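PDB 6RY0: mannan endo-1,6-alpha-mannosidase, which probably cleaves alpha-1,6-mannosidic linkages as a family 76 glycosidase, consistent with transglycosidase action that moves GPI-anchored glycoproteins into the fungal cell wall. Local coordinates for residues Met274-Glu279 with Thr335-His340; Asp285-Leu290 with Pro339-Arg344; Phe202-Ala207 with Leu267-Ala272. All blocks are in the same frame, centred on the assembly; numbering follows the deposited sequence.

Contact 1 (Met274-Glu279 with Thr335-His340); sequences MWNYTE and TQIAPH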
ATOM      1  N   MET A 274      -1.645   0.987  15.906  1.00  7.07           N
ATOM      2  CA  MET A 274      -1.879   1.837  17.064  1.00  7.47           C
ATOM      3  C   MET A 274      -2.435   1.044  18.241  1.00  7.74           C
ATOM      4  O   MET A 274      -2.055   1.293  19.392  1.00  8.91           O
ATOM      5  CB  MET A 274      -2.819   2.991  16.771  1.00  7.53           C
ATOM      6  CG  MET A 274      -2.261   4.021  15.800  1.00  8.09           C
ATOM      7  SD  MET A 274      -0.787   4.875  16.416  1.00  9.37           S
ATOM      8  CE  MET A 274      -1.540   5.936  17.649  1.00 11.14           C
ATOM      9  N   TRP A 275      -3.347   0.119  18.003  1.00  8.30           N
ATOM     10  CA  TRP A 275      -3.857  -0.750  19.055  1.00  8.15           C
ATOM     11  C   TRP A 275      -2.732  -1.561  19.681  1.00  9.03           C
ATOM     12  O   TRP A 275      -2.624  -1.662  20.902  1.00  9.59           O
ATOM     13  CB  TRP A 275      -4.942  -1.666  18.489  1.00  8.72           C
ATOM     14  CG  TRP A 275      -5.269  -2.852  19.316  1.00  9.85           C
ATOM     15  CD1 TRP A 275      -5.194  -4.148  18.900  1.00 11.31           C
ATOM     16  CD2 TRP A 275      -5.748  -2.900  20.681  1.00 10.66           C
ATOM     17  NE1 TRP A 275      -5.602  -4.995  19.901  1.00 13.13           N
ATOM     18  CE2 TRP A 275      -5.957  -4.257  20.998  1.00 12.40           C
ATOM     19  CE3 TRP A 275      -6.025  -1.930  21.661  1.00 11.32           C
ATOM     20  CZ2 TRP A 275      -6.381  -4.664  22.248  1.00 13.59           C
ATOM     21  CZ3 TRP A 275      -6.462  -2.352  22.910  1.00 13.29           C
ATOM     22  CH2 TRP A 275      -6.643  -3.708  23.172  1.00 14.41           C
ATOM     23  N   ASN A 276      -1.890  -2.152  18.847  1.00  8.96           N
ATOM     24  CA  ASN A 276      -0.799  -2.981  19.339  1.00  9.98           C
ATOM     25  C   ASN A 276       0.172  -2.142  20.168  1.00 10.10           C
ATOM     26  O   ASN A 276       0.622  -2.568  21.220  1.00 11.25           O
ATOM     27  CB  ASN A 276      -0.115  -3.641  18.138  1.00 10.04           C
ATOM     28  CG  ASN A 276       0.978  -4.582  18.548  1.00 11.37           C
ATOM     29  OD1 ASN A 276       2.077  -4.149  18.905  1.00 12.69           O
ATOM     30  ND2 ASN A 276       0.716  -5.873  18.468  1.00 12.41           N
ATOM     31  N   TYR A 277       0.476  -0.936  19.697  1.00  9.88           N
ATOM     32  CA  TYR A 277       1.446  -0.068  20.368  1.00 10.65           C
ATOM     33  C   TYR A 277       0.897   0.510  21.672  1.00 11.00           C
ATOM     34  O   TYR A 277       1.570   0.477  22.702  1.00 11.99           O
ATOM     35  CB  TYR A 277       1.836   1.048  19.415  1.00 10.32           C
ATOM     36  CG  TYR A 277       2.883   1.971  19.969  1.00 11.35           C
ATOM     37  CD1 TYR A 277       4.178   1.516  20.199  1.00 13.20           C
ATOM     38  CD2 TYR A 277       2.604   3.291  20.268  1.00 12.66           C
ATOM     39  CE1 TYR A 277       5.149   2.344  20.674  1.00 15.19           C
ATOM     40  CE2 TYR A 277       3.615   4.155  20.759  1.00 13.98           C
ATOM     41  CZ  TYR A 277       4.876   3.637  20.939  1.00 15.10           C
ATOM     42  OH  TYR A 277       5.945   4.407  21.383  1.00 18.25           O
ATOM     43  N   THR A 278      -0.322   1.039  21.626  1.00 11.26           N
ATOM     44  CA  THR A 278      -0.878   1.770  22.762  1.00 12.46           C
ATOM     45  C   THR A 278      -1.635   0.917  23.757  1.00 12.80           C
ATOM     46  O   THR A 278      -1.739   1.287  24.927  1.00 14.26           O
ATOM     47  CB  THR A 278      -1.845   2.892  22.312  1.00 12.34           C
ATOM     48  OG1 THR A 278      -3.035   2.329  21.762  1.00 11.15           O
ATOM     49  CG2 THR A 278      -1.201   3.864  21.341  1.00 12.65           C
ATOM     50  N   GLU A 279      -2.228  -0.174  23.291  0.96 12.22           N
ATOM     51  CA  GLU A 279      -3.166  -0.972  24.095  0.96 13.63           C
ATOM     52  C   GLU A 279      -4.322  -0.126  24.617  0.96 14.06           C
ATOM     53  O   GLU A 279      -4.951  -0.483  25.596  0.96 15.22           O
ATOM     54  CB  GLU A 279      -2.451  -1.747  25.223  0.96 15.54           C
ATOM     55  CG  GLU A 279      -1.464  -2.697  24.631  0.96 18.42           C
ATOM     56  CD  GLU A 279      -0.740  -3.487  25.704  0.96 22.35           C
ATOM     57  OE1 GLU A 279      -1.017  -3.318  26.907  0.96 23.44           O
ATOM     58  OE2 GLU A 279       0.122  -4.295  25.357  0.96 26.17           O
ATOM     59  N   THR A 335      -4.155  -9.437  11.283  1.00  7.47           N
ATOM     60  CA  THR A 335      -4.402 -10.611  12.116  1.00  8.01           C
ATOM     61  C   THR A 335      -3.222 -10.944  13.022  1.00  8.05           C
ATOM     62  O   THR A 335      -3.403 -11.648  14.024  1.00  9.48           O
ATOM     63  CB  THR A 335      -4.783 -11.855  11.304  1.00  8.01           C
ATOM     64  OG1 THR A 335      -3.658 -12.423  10.623  1.00  8.56           O
ATOM     65  CG2 THR A 335      -5.913 -11.560  10.394  1.00  8.66           C
ATOM     66  N   GLN A 336      -2.008 -10.495  12.666  1.00  8.03           N
ATOM     67  CA  GLN A 336      -0.839 -10.741  13.493  1.00  8.62           C
ATOM     68  C   GLN A 336      -0.718  -9.738  14.633  1.00  9.81           C
ATOM     69  O   GLN A 336      -0.393 -10.100  15.750  1.00 12.33           O
ATOM     70  CB  GLN A 336       0.424 -10.672  12.656  1.00  8.66           C
ATOM     71  CG  GLN A 336       0.498 -11.639  11.529  1.00  8.68           C
ATOM     72  CD  GLN A 336       1.786 -11.474  10.763  1.00  8.34           C
ATOM     73  OE1 GLN A 336       2.079 -10.392  10.295  1.00  9.23           O
ATOM     74  NE2 GLN A 336       2.596 -12.530  10.692  1.00  9.35           N
ATOM     75  N   ILE A 337      -0.987  -8.471  14.326  1.00  9.60           N
ATOM     76  CA  ILE A 337      -0.775  -7.476  15.358  0.60 10.88           C
ATOM     77  C   ILE A 337      -2.011  -7.094  16.119  1.00 10.35           C
ATOM     78  O   ILE A 337      -1.891  -6.550  17.221  1.00 10.97           O
ATOM     79  CB  ILE A 337      -0.160  -6.267  14.812  0.60  9.99           C
ATOM     80  CG1 ILE A 337      -1.039  -5.711  13.713  0.60  8.67           C
ATOM     81  CG2 ILE A 337       1.220  -6.587  14.292  0.60 11.00           C
ATOM     82  CD1 ILE A 337      -0.605  -4.363  13.199  0.60  9.19           C
ATOM     83  N   ALA A 338      -3.186  -7.508  15.631  1.00 10.56           N
ATOM     84  CA  ALA A 338      -4.440  -7.415  16.369  1.00 10.02           C
ATOM     85  C   ALA A 338      -5.071  -8.807  16.327  1.00 10.28           C
ATOM     86  O   ALA A 338      -6.020  -9.064  15.600  1.00  9.94           O
ATOM     87  CB  ALA A 338      -5.364  -6.364  15.786  1.00  9.91           C
ATOM     88  N   PRO A 339      -4.512  -9.749  17.081  1.00 11.19           N
ATOM     89  CA  PRO A 339      -4.916 -11.150  16.907  1.00 11.87           C
ATOM     90  C   PRO A 339      -6.380 -11.450  17.178  1.00 11.16           C
ATOM     91  O   PRO A 339      -6.861 -12.474  16.700  1.00 11.58           O
ATOM     92  CB  PRO A 339      -3.979 -11.909  17.848  1.00 14.23           C
ATOM     93  CG  PRO A 339      -3.447 -10.893  18.742  1.00 14.71           C
ATOM     94  CD  PRO A 339      -3.405  -9.606  18.025  1.00 12.42           C
ATOM     95  N   HIS A 340      -7.073 -10.595  17.918  1.00 11.19           N
ATOM     96  CA  HIS A 340      -8.490 -10.837  18.137  1.00 11.59           C
ATOM     97  C   HIS A 340      -9.295 -10.772  16.846  1.00 11.09           C
ATOM     98  O   HIS A 340     -10.436 -11.242  16.836  1.00 12.32           O
ATOM     99  CB  HIS A 340      -9.046  -9.876  19.171  1.00 11.93           C
ATOM    100  CG  HIS A 340      -9.307  -8.503  18.647  1.00 11.28           C
ATOM    101  ND1 HIS A 340      -8.313  -7.563  18.490  1.00 11.34           N
ATOM    102  CD2 HIS A 340     -10.454  -7.923  18.249  1.00 12.03           C
ATOM    103  CE1 HIS A 340      -8.847  -6.455  18.019  1.00 11.73           C
ATOM    104  NE2 HIS A 340     -10.144  -6.644  17.867  1.00 11.92           N
TER
HETATM  105  O   HOH W   1      -5.775  -7.878  19.437  1.00 13.41           O
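N276 and I337 meet where the C-terminal turns of helices 261-278 and 323-337 come together, and here the packing is close. A fully extended first torsion (chi1 -177°) carries the N276 amide across the gap, and N276 ND2 donates to I337 O at 3.0 Å. The bond is nearly straight, 167°, lies in the carbonyl plane on a lone pair, and stays close to the plane of the amide. N276 ND2 also rests 3.8 Å from I337 CB, while the other end of the amide, OD1, is held by R211 of helix 196-213. Next to this, A338 CB abuts the edge of the W275 indole, 3.8 Å from W275 CD1.

Farther out the fit is looser. The W275 and H340 rings approach obliquely, and a water joins them in the plane of both: W275 NE1 donates a hydrogen bond to it at 2.9 Å, and H340 ND1 lies 2.7 Å from the same water. H340 NE2 is turned to D288 on helix 281-298.

I337 O belongs to the last turn of its helix, where carbonyls lose their intrahelical partners. A side-chain amide from another helix supplies a donor instead, and gripping N276 at both ends fixes which way that amide faces.

Contact 2 (Asp285-Leu290 with Pro339-Arg344); sequences DRVDNL and PHTKDR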
ATOM      1  N   ASP A 285     -11.481  -0.369  19.437  1.00  9.29           N
ATOM      2  CA  ASP A 285     -12.802  -0.033  18.926  1.00  9.74           C
ATOM      3  C   ASP A 285     -12.732   0.430  17.491  1.00  9.09           C
ATOM      4  O   ASP A 285     -13.590   0.080  16.667  1.00  9.35           O
ATOM      5  CB  ASP A 285     -13.465   1.071  19.764  1.00 12.32           C
ATOM      6  CG  ASP A 285     -13.785   0.669  21.169  1.00 15.92           C
ATOM      7  OD1 ASP A 285     -13.844  -0.538  21.464  1.00 15.57           O
ATOM      8  OD2 ASP A 285     -14.043   1.576  21.982  1.00 18.77           O
ATOM      9  N   ARG A 286     -11.711   1.227  17.171  1.00  8.77           N
ATOM     10  CA  ARG A 286     -11.534   1.729  15.810  1.00  8.55           C
ATOM     11  C   ARG A 286     -11.192   0.588  14.847  1.00  8.11           C
ATOM     12  O   ARG A 286     -11.730   0.533  13.745  1.00  8.31           O
ATOM     13  CB  ARG A 286     -10.474   2.838  15.786  1.00  8.67           C
ATOM     14  CG  ARG A 286     -10.941   4.102  16.476  1.00  9.33           C
ATOM     15  CD  ARG A 286      -9.814   5.027  16.850  1.00  9.53           C
ATOM     16  NE  ARG A 286     -10.338   6.099  17.675  1.00 11.79           N
ATOM     17  CZ  ARG A 286      -9.692   7.202  17.965  1.00 12.46           C
ATOM     18  NH1 ARG A 286      -8.467   7.409  17.500  1.00 12.96           N
ATOM     19  NH2 ARG A 286     -10.292   8.102  18.746  1.00 14.64           N
ATOM     20  N   VAL A 287     -10.307  -0.334  15.261  1.00  7.87           N
ATOM     21  CA  VAL A 287     -10.048  -1.530  14.473  1.00  7.51           C
ATOM     22  C   VAL A 287     -11.344  -2.264  14.200  1.00  7.27           C
ATOM     23  O   VAL A 287     -11.648  -2.629  13.057  1.00  7.55           O
ATOM     24  CB  VAL A 287      -9.045  -2.442  15.216  1.00  7.64           C
ATOM     25  CG1 VAL A 287      -9.025  -3.865  14.645  1.00  8.38           C
ATOM     26  CG2 VAL A 287      -7.638  -1.844  15.190  1.00  8.54           C
ATOM     27  N   ASP A 288     -12.120  -2.501  15.248  1.00  7.20           N
ATOM     28  CA  ASP A 288     -13.320  -3.321  15.101  1.00  8.00           C
ATOM     29  C   ASP A 288     -14.344  -2.638  14.197  1.00  7.61           C
ATOM     30  O   ASP A 288     -14.970  -3.296  13.368  1.00  7.75           O
ATOM     31  CB  ASP A 288     -13.913  -3.599  16.479  1.00  8.71           C
ATOM     32  CG  ASP A 288     -13.036  -4.510  17.324  1.00 11.11           C
ATOM     33  OD1 ASP A 288     -12.142  -5.176  16.767  1.00 11.60           O
ATOM     34  OD2 ASP A 288     -13.304  -4.575  18.545  1.00 13.43           O
ATOM     35  N   ASN A 289     -14.522  -1.330  14.348  1.00  7.51           N
ATOM     36  CA  ASN A 289     -15.465  -0.588  13.519  1.00  7.30           C
ATOM     37  C   ASN A 289     -15.026  -0.527  12.065  1.00  7.39           C
ATOM     38  O   ASN A 289     -15.846  -0.734  11.169  1.00  7.36           O
ATOM     39  CB  ASN A 289     -15.678   0.812  14.081  1.00  8.06           C
ATOM     40  CG  ASN A 289     -16.621   0.835  15.272  1.00 10.54           C
ATOM     41  OD1 ASN A 289     -17.547   0.051  15.344  1.00 14.86           O
ATOM     42  ND2 ASN A 289     -16.403   1.753  16.178  1.00 12.32           N
ATOM     43  N   LEU A 290     -13.746  -0.240  11.822  1.00  7.02           N
ATOM     44  CA  LEU A 290     -13.260  -0.220  10.463  1.00  6.52           C
ATOM     45  C   LEU A 290     -13.412  -1.600   9.825  1.00  6.62           C
ATOM     46  O   LEU A 290     -13.806  -1.709   8.659  1.00  7.08           O
ATOM     47  CB  LEU A 290     -11.797   0.212  10.410  1.00  6.82           C
ATOM     48  CG  LEU A 290     -11.585   1.707  10.658  1.00  7.15           C
ATOM     49  CD1 LEU A 290     -10.140   1.989  11.027  1.00  7.96           C
ATOM     50  CD2 LEU A 290     -12.011   2.564   9.458  1.00  8.88           C
ATOM     51  N   PRO A 339      -4.512  -9.749  17.081  1.00 11.19           N
ATOM     52  CA  PRO A 339      -4.916 -11.150  16.907  1.00 11.87           C
ATOM     53  C   PRO A 339      -6.380 -11.450  17.178  1.00 11.16           C
ATOM     54  O   PRO A 339      -6.861 -12.474  16.700  1.00 11.58           O
ATOM     55  CB  PRO A 339      -3.979 -11.909  17.848  1.00 14.23           C
ATOM     56  CG  PRO A 339      -3.447 -10.893  18.742  1.00 14.71           C
ATOM     57  CD  PRO A 339      -3.405  -9.606  18.025  1.00 12.42           C
ATOM     58  N   HIS A 340      -7.073 -10.595  17.918  1.00 11.19           N
ATOM     59  CA  HIS A 340      -8.490 -10.837  18.137  1.00 11.59           C
ATOM     60  C   HIS A 340      -9.295 -10.772  16.846  1.00 11.09           C
ATOM     61  O   HIS A 340     -10.436 -11.242  16.836  1.00 12.32           O
ATOM     62  CB  HIS A 340      -9.046  -9.876  19.171  1.00 11.93           C
ATOM     63  CG  HIS A 340      -9.307  -8.503  18.647  1.00 11.28           C
ATOM     64  ND1 HIS A 340      -8.313  -7.563  18.490  1.00 11.34           N
ATOM     65  CD2 HIS A 340     -10.454  -7.923  18.249  1.00 12.03           C
ATOM     66  CE1 HIS A 340      -8.847  -6.455  18.019  1.00 11.73           C
ATOM     67  NE2 HIS A 340     -10.144  -6.644  17.867  1.00 11.92           N
ATOM     68  N   THR A 341      -8.724 -10.223  15.769  1.00 10.14           N
ATOM     69  CA  THR A 341      -9.408 -10.129  14.488  1.00  9.77           C
ATOM     70  C   THR A 341      -9.254 -11.369  13.615  1.00  9.61           C
ATOM     71  O   THR A 341      -9.867 -11.426  12.550  1.00  9.77           O
ATOM     72  CB  THR A 341      -8.899  -8.937  13.662  1.00  9.03           C
ATOM     73  OG1 THR A 341      -7.547  -9.157  13.263  1.00  8.98           O
ATOM     74  CG2 THR A 341      -9.058  -7.626  14.398  1.00  9.88           C
ATOM     75  N   LYS A 342      -8.418 -12.321  14.023  0.98  9.99           N
ATOM     76  CA  LYS A 342      -7.997 -13.377  13.120  0.98 10.47           C
ATOM     77  C   LYS A 342      -9.170 -14.141  12.509  0.98 10.26           C
ATOM     78  O   LYS A 342      -9.212 -14.384  11.299  0.98 10.94           O
ATOM     79  CB  LYS A 342      -7.010 -14.293  13.840  0.98 13.73           C
ATOM     80  CG  LYS A 342      -6.468 -15.395  13.006  0.98 17.66           C
ATOM     81  CD  LYS A 342      -5.546 -16.323  13.812  0.98 22.48           C
ATOM     82  CE  LYS A 342      -5.513 -17.760  13.253  0.98 26.54           C
ATOM     83  NZ  LYS A 342      -6.848 -18.447  13.410  0.98 28.42           N
ATOM     84  N   ASP A 343     -10.128 -14.548  13.332  1.00 11.24           N
ATOM     85  CA  ASP A 343     -11.210 -15.377  12.824  1.00 12.33           C
ATOM     86  C   ASP A 343     -12.235 -14.601  12.006  1.00 11.65           C
ATOM     87  O   ASP A 343     -12.989 -15.201  11.254  1.00 13.26           O
ATOM     88  CB  ASP A 343     -11.911 -16.115  13.968  1.00 16.76           C
ATOM     89  CG  ASP A 343     -11.016 -17.153  14.647  1.00 21.80           C
ATOM     90  OD1 ASP A 343      -9.998 -17.579  14.060  1.00 23.36           O
ATOM     91  OD2 ASP A 343     -11.362 -17.565  15.762  1.00 25.38           O
ATOM     92  N   ARG A 344     -12.244 -13.272  12.106  1.00 10.47           N
ATOM     93  CA  ARG A 344     -13.070 -12.452  11.244  1.00  9.95           C
ATOM     94  C   ARG A 344     -12.431 -12.272   9.859  1.00 10.28           C
ATOM     95  O   ARG A 344     -13.134 -12.043   8.890  1.00 14.27           O
ATOM     96  CB  ARG A 344     -13.321 -11.066  11.838  1.00 10.70           C
ATOM     97  CG  ARG A 344     -14.068 -11.097  13.170  1.00 11.85           C
ATOM     98  CD  ARG A 344     -14.322  -9.688  13.675  1.00 11.96           C
ATOM     99  NE  ARG A 344     -15.297  -9.016  12.841  1.00 11.94           N
ATOM    100  CZ  ARG A 344     -15.626  -7.722  12.974  1.00 12.14           C
ATOM    101  NH1 ARG A 344     -14.962  -6.927  13.795  1.00 13.98           N
ATOM    102  NH2 ARG A 344     -16.619  -7.224  12.257  1.00 13.46           N
TER
HETATM  103  O   HOH W   2     -12.782  -7.475  15.456  1.00 17.00           O
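D288 and H340 supply the one direct hydrogen bond between 285-290 and 339-344. H340 NE2 donates to D288 OD1 at 2.7 Å and 164°, using the syn lone pair of the oxygen. D288 OD1 lies almost in the plane of the imidazole, although carboxylate and ring are turned 73° from each other. The other oxygen, OD2, forms a salt bridge with K284 one turn earlier on helix 281-298.

Water-mediated contact comes next. A single water donates to D288 OD1 at 2.7 Å and accepts from R344 NH1 at 2.8 Å in the guanidinium plane. The charged atoms themselves, D288 OD1 and R344 NH1, remain 4.5 Å apart, beyond a salt bridge. A bend at chi3 (69°) brings the R344 guanidinium alongside the helix, where NH2 bonds to T292.

The apolar part is small: V287 CG1 meets T341 CG2 at 3.8 Å, the two side chains crossing at about a right angle, and the same T341 methyl lies over one face of the H340 ring, offset toward its rim.

With K284, H340 and the water-linked R344 all drawn to D288, the carboxylate is probably kept ionised, and would help to join helix 281-298 to the 3-10 turn and to the start of helix 342-358.

Contact 3 (Phe202-Ala207 with Leu267-Ala272); sequences FFDLGA and LLHGAA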
ATOM      1  N   PHE A 202       0.201   8.722   5.600  1.00  6.57           N
ATOM      2  CA  PHE A 202       0.947   9.378   6.673  1.00  6.64           C
ATOM      3  C   PHE A 202       0.607   8.791   8.041  1.00  6.39           C
ATOM      4  O   PHE A 202       1.479   8.552   8.871  1.00  6.72           O
ATOM      5  CB  PHE A 202       0.714  10.888   6.568  1.00  7.36           C
ATOM      6  CG  PHE A 202       1.401  11.712   7.622  1.00  7.40           C
ATOM      7  CD1 PHE A 202       2.760  11.637   7.843  1.00  7.90           C
ATOM      8  CD2 PHE A 202       0.683  12.608   8.380  1.00  9.06           C
ATOM      9  CE1 PHE A 202       3.388  12.432   8.783  1.00  8.54           C
ATOM     10  CE2 PHE A 202       1.324  13.403   9.322  1.00 10.13           C
ATOM     11  CZ  PHE A 202       2.648  13.303   9.544  1.00  9.33           C
ATOM     12  N   PHE A 203      -0.693   8.524   8.265  1.00  6.42           N
ATOM     13  CA  PHE A 203      -1.167   7.869   9.464  1.00  6.42           C
ATOM     14  C   PHE A 203      -0.509   6.503   9.635  1.00  6.39           C
ATOM     15  O   PHE A 203       0.013   6.173  10.693  1.00  6.40           O
ATOM     16  CB  PHE A 203      -2.686   7.726   9.378  1.00  6.89           C
ATOM     17  CG  PHE A 203      -3.269   6.793  10.404  1.00  6.42           C
ATOM     18  CD1 PHE A 203      -3.168   7.071  11.760  1.00  7.12           C
ATOM     19  CD2 PHE A 203      -3.911   5.628  10.030  1.00  6.75           C
ATOM     20  CE1 PHE A 203      -3.660   6.200  12.704  1.00  7.62           C
ATOM     21  CE2 PHE A 203      -4.432   4.746  10.964  1.00  7.30           C
ATOM     22  CZ  PHE A 203      -4.295   5.035  12.302  1.00  7.60           C
ATOM     23  N   ASP A 204      -0.600   5.678   8.587  1.00  6.22           N
ATOM     24  CA  ASP A 204      -0.067   4.326   8.665  1.00  6.56           C
ATOM     25  C   ASP A 204       1.432   4.338   8.937  1.00  6.68           C
ATOM     26  O   ASP A 204       1.931   3.575   9.755  1.00  6.63           O
ATOM     27  CB  ASP A 204      -0.363   3.617   7.313  1.00  7.32           C
ATOM     28  CG  ASP A 204      -0.017   2.155   7.339  1.00  6.67           C
ATOM     29  OD1 ASP A 204      -0.706   1.434   8.120  1.00  7.31           O
ATOM     30  OD2 ASP A 204       0.873   1.728   6.564  1.00  7.16           O
ATOM     31  N   LEU A 205       2.176   5.206   8.251  1.00  6.54           N
ATOM     32  CA  LEU A 205       3.619   5.329   8.503  0.59  7.33           C
ATOM     33  C   LEU A 205       3.899   5.730   9.919  1.00  7.20           C
ATOM     34  O   LEU A 205       4.823   5.205  10.549  1.00  7.72           O
ATOM     35  CB  LEU A 205       4.281   6.365   7.589  0.59  8.34           C
ATOM     36  CG  LEU A 205       4.541   5.839   6.189  0.59  7.76           C
ATOM     37  CD1 LEU A 205       4.968   6.941   5.256  0.59  8.52           C
ATOM     38  CD2 LEU A 205       5.588   4.723   6.165  0.59  8.83           C
ATOM     39  N   GLY A 206       3.154   6.702  10.435  1.00  6.74           N
ATOM     40  CA  GLY A 206       3.362   7.121  11.816  1.00  7.37           C
ATOM     41  C   GLY A 206       3.116   6.003  12.814  1.00  6.89           C
ATOM     42  O   GLY A 206       3.898   5.782  13.738  1.00  7.50           O
ATOM     43  N   ALA A 207       2.030   5.272  12.617  1.00  6.56           N
ATOM     44  CA  ALA A 207       1.691   4.178  13.528  1.00  6.86           C
ATOM     45  C   ALA A 207       2.777   3.095  13.501  1.00  6.75           C
ATOM     46  O   ALA A 207       3.166   2.546  14.524  1.00  6.97           O
ATOM     47  CB  ALA A 207       0.353   3.620  13.150  1.00  7.17           C
ATOM     48  N   LEU A 267      -6.503   2.452   6.712  1.00  5.91           N
ATOM     49  CA  LEU A 267      -6.846   2.936   8.035  1.00  5.73           C
ATOM     50  C   LEU A 267      -6.958   1.783   9.028  1.00  5.97           C
ATOM     51  O   LEU A 267      -6.518   1.915  10.174  1.00  6.30           O
ATOM     52  CB  LEU A 267      -8.112   3.762   8.017  1.00  6.57           C
ATOM     53  CG  LEU A 267      -8.021   5.081   7.237  1.00  6.75           C
ATOM     54  CD1 LEU A 267      -9.311   5.854   7.378  1.00  7.61           C
ATOM     55  CD2 LEU A 267      -6.854   5.910   7.659  1.00  7.25           C
ATOM     56  N   LEU A 268      -7.553   0.659   8.631  1.00  5.90           N
ATOM     57  CA  LEU A 268      -7.577  -0.518   9.498  1.00  6.04           C
ATOM     58  C   LEU A 268      -6.158  -0.945   9.884  1.00  6.35           C
ATOM     59  O   LEU A 268      -5.893  -1.233  11.040  1.00  6.75           O
ATOM     60  CB  LEU A 268      -8.323  -1.662   8.791  1.00  6.15           C
ATOM     61  CG  LEU A 268      -8.275  -2.997   9.532  1.00  6.82           C
ATOM     62  CD1 LEU A 268      -9.025  -2.957  10.857  1.00  8.76           C
ATOM     63  CD2 LEU A 268      -8.815  -4.109   8.665  1.00  8.11           C
ATOM     64  N   HIS A 269      -5.279  -1.012   8.895  1.00  6.13           N
ATOM     65  CA  HIS A 269      -3.888  -1.412   9.123  1.00  6.21           C
ATOM     66  C   HIS A 269      -3.236  -0.476  10.141  1.00  6.21           C
ATOM     67  O   HIS A 269      -2.672  -0.954  11.130  1.00  6.91           O
ATOM     68  CB  HIS A 269      -3.199  -1.391   7.761  1.00  6.29           C
ATOM     69  CG  HIS A 269      -1.813  -1.940   7.702  1.00  6.13           C
ATOM     70  ND1 HIS A 269      -0.698  -1.132   7.689  1.00  7.37           N
ATOM     71  CD2 HIS A 269      -1.374  -3.203   7.493  1.00  6.58           C
ATOM     72  CE1 HIS A 269       0.357  -1.887   7.457  1.00  7.77           C
ATOM     73  NE2 HIS A 269      -0.013  -3.143   7.331  1.00  6.85           N
ATOM     74  N   GLY A 270      -3.309   0.827   9.922  1.00  6.21           N
ATOM     75  CA  GLY A 270      -2.679   1.726  10.862  1.00  6.50           C
ATOM     76  C   GLY A 270      -3.302   1.669  12.224  1.00  6.41           C
ATOM     77  O   GLY A 270      -2.604   1.761  13.247  1.00  6.86           O
ATOM     78  N   ALA A 271      -4.634   1.534  12.289  1.00  6.53           N
ATOM     79  CA  ALA A 271      -5.316   1.441  13.579  1.00  6.57           C
ATOM     80  C   ALA A 271      -4.861   0.190  14.337  1.00  6.62           C
ATOM     81  O   ALA A 271      -4.752   0.226  15.567  1.00  7.14           O
ATOM     82  CB  ALA A 271      -6.819   1.443  13.376  1.00  6.93           C
ATOM     83  N   ALA A 272      -4.609  -0.910  13.626  1.00  6.65           N
ATOM     84  CA  ALA A 272      -4.129  -2.112  14.262  1.00  6.76           C
ATOM     85  C   ALA A 272      -2.739  -1.898  14.863  1.00  7.07           C
ATOM     86  O   ALA A 272      -2.474  -2.340  15.972  1.00  8.22           O
ATOM     87  CB  ALA A 272      -4.121  -3.267  13.266  1.00  7.35           C
TER
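The F203 ring has L267 O at its edge and meets the backbone of G270 and A271 obliquely. L267 O lies near the ring plane, 3.6 Å from F203 CE2, and F203 CE2 is 3.5 Å from G270 CA. The second flat group, the H269 imidazole, has the carboxyl carbon of D204 in its plane, at the edge that carries ND1. Neighbouring aromatics adjoin both rings: F226 meets F203, and W330 and F273 meet H269.

The extended first torsion of F203 sends the ring across to the other helix. There G270, having no side chain, lets the F203 ring and the D204 backbone lie directly against its own backbone. The two main chains come close, with D204 CA and G270 CA 4.3 Å apart and the axes of the short helical segments 8.3 Å apart at 23°, nearly parallel. A207 CB sits 3.5 Å from G270 O, and L267 CD2 packs crosswise against F203 CD2.

The polar part of the contact is carried by the residue before the glycine: H269 ND1 donates to D204 OD1 at 2.6 Å. The bond is essentially linear, 178°, directed to the syn lone pair and in the imidazole plane, with the carboxylate turned 40° from the ring. D204 OD2 makes a salt bridge with R208, one turn farther along the same helix.

A short, straight bond of this kind between buried groups would be expected to polarise the imidazole. R208, on the same helix, probably offsets the charge of D204, while the glycine allows the aromatic ring to lie against bare backbone.

Overall arrangement
The three contacts show how a largely helical fold, probably the (alpha/alpha)6 barrel expected of family 76, joins helices that are separated in sequence. Contact 3 closes first along the chain, between helices 196-213 and 261-278, and is wholly buried, its centre about 11 Å from that of the chain. Contact 1 uses the end of the same helix 261-278, its centre about 11 Å from that of contact 3. Contact 2 moves to the next helix, 281-298, with its centre about 9 Å from contact 1 and 14 Å from contact 3. Contacts 1 and 2 share P339 and H340, between helices 323-337 and 342-358. All three pack helices together away from the annotated calcium site.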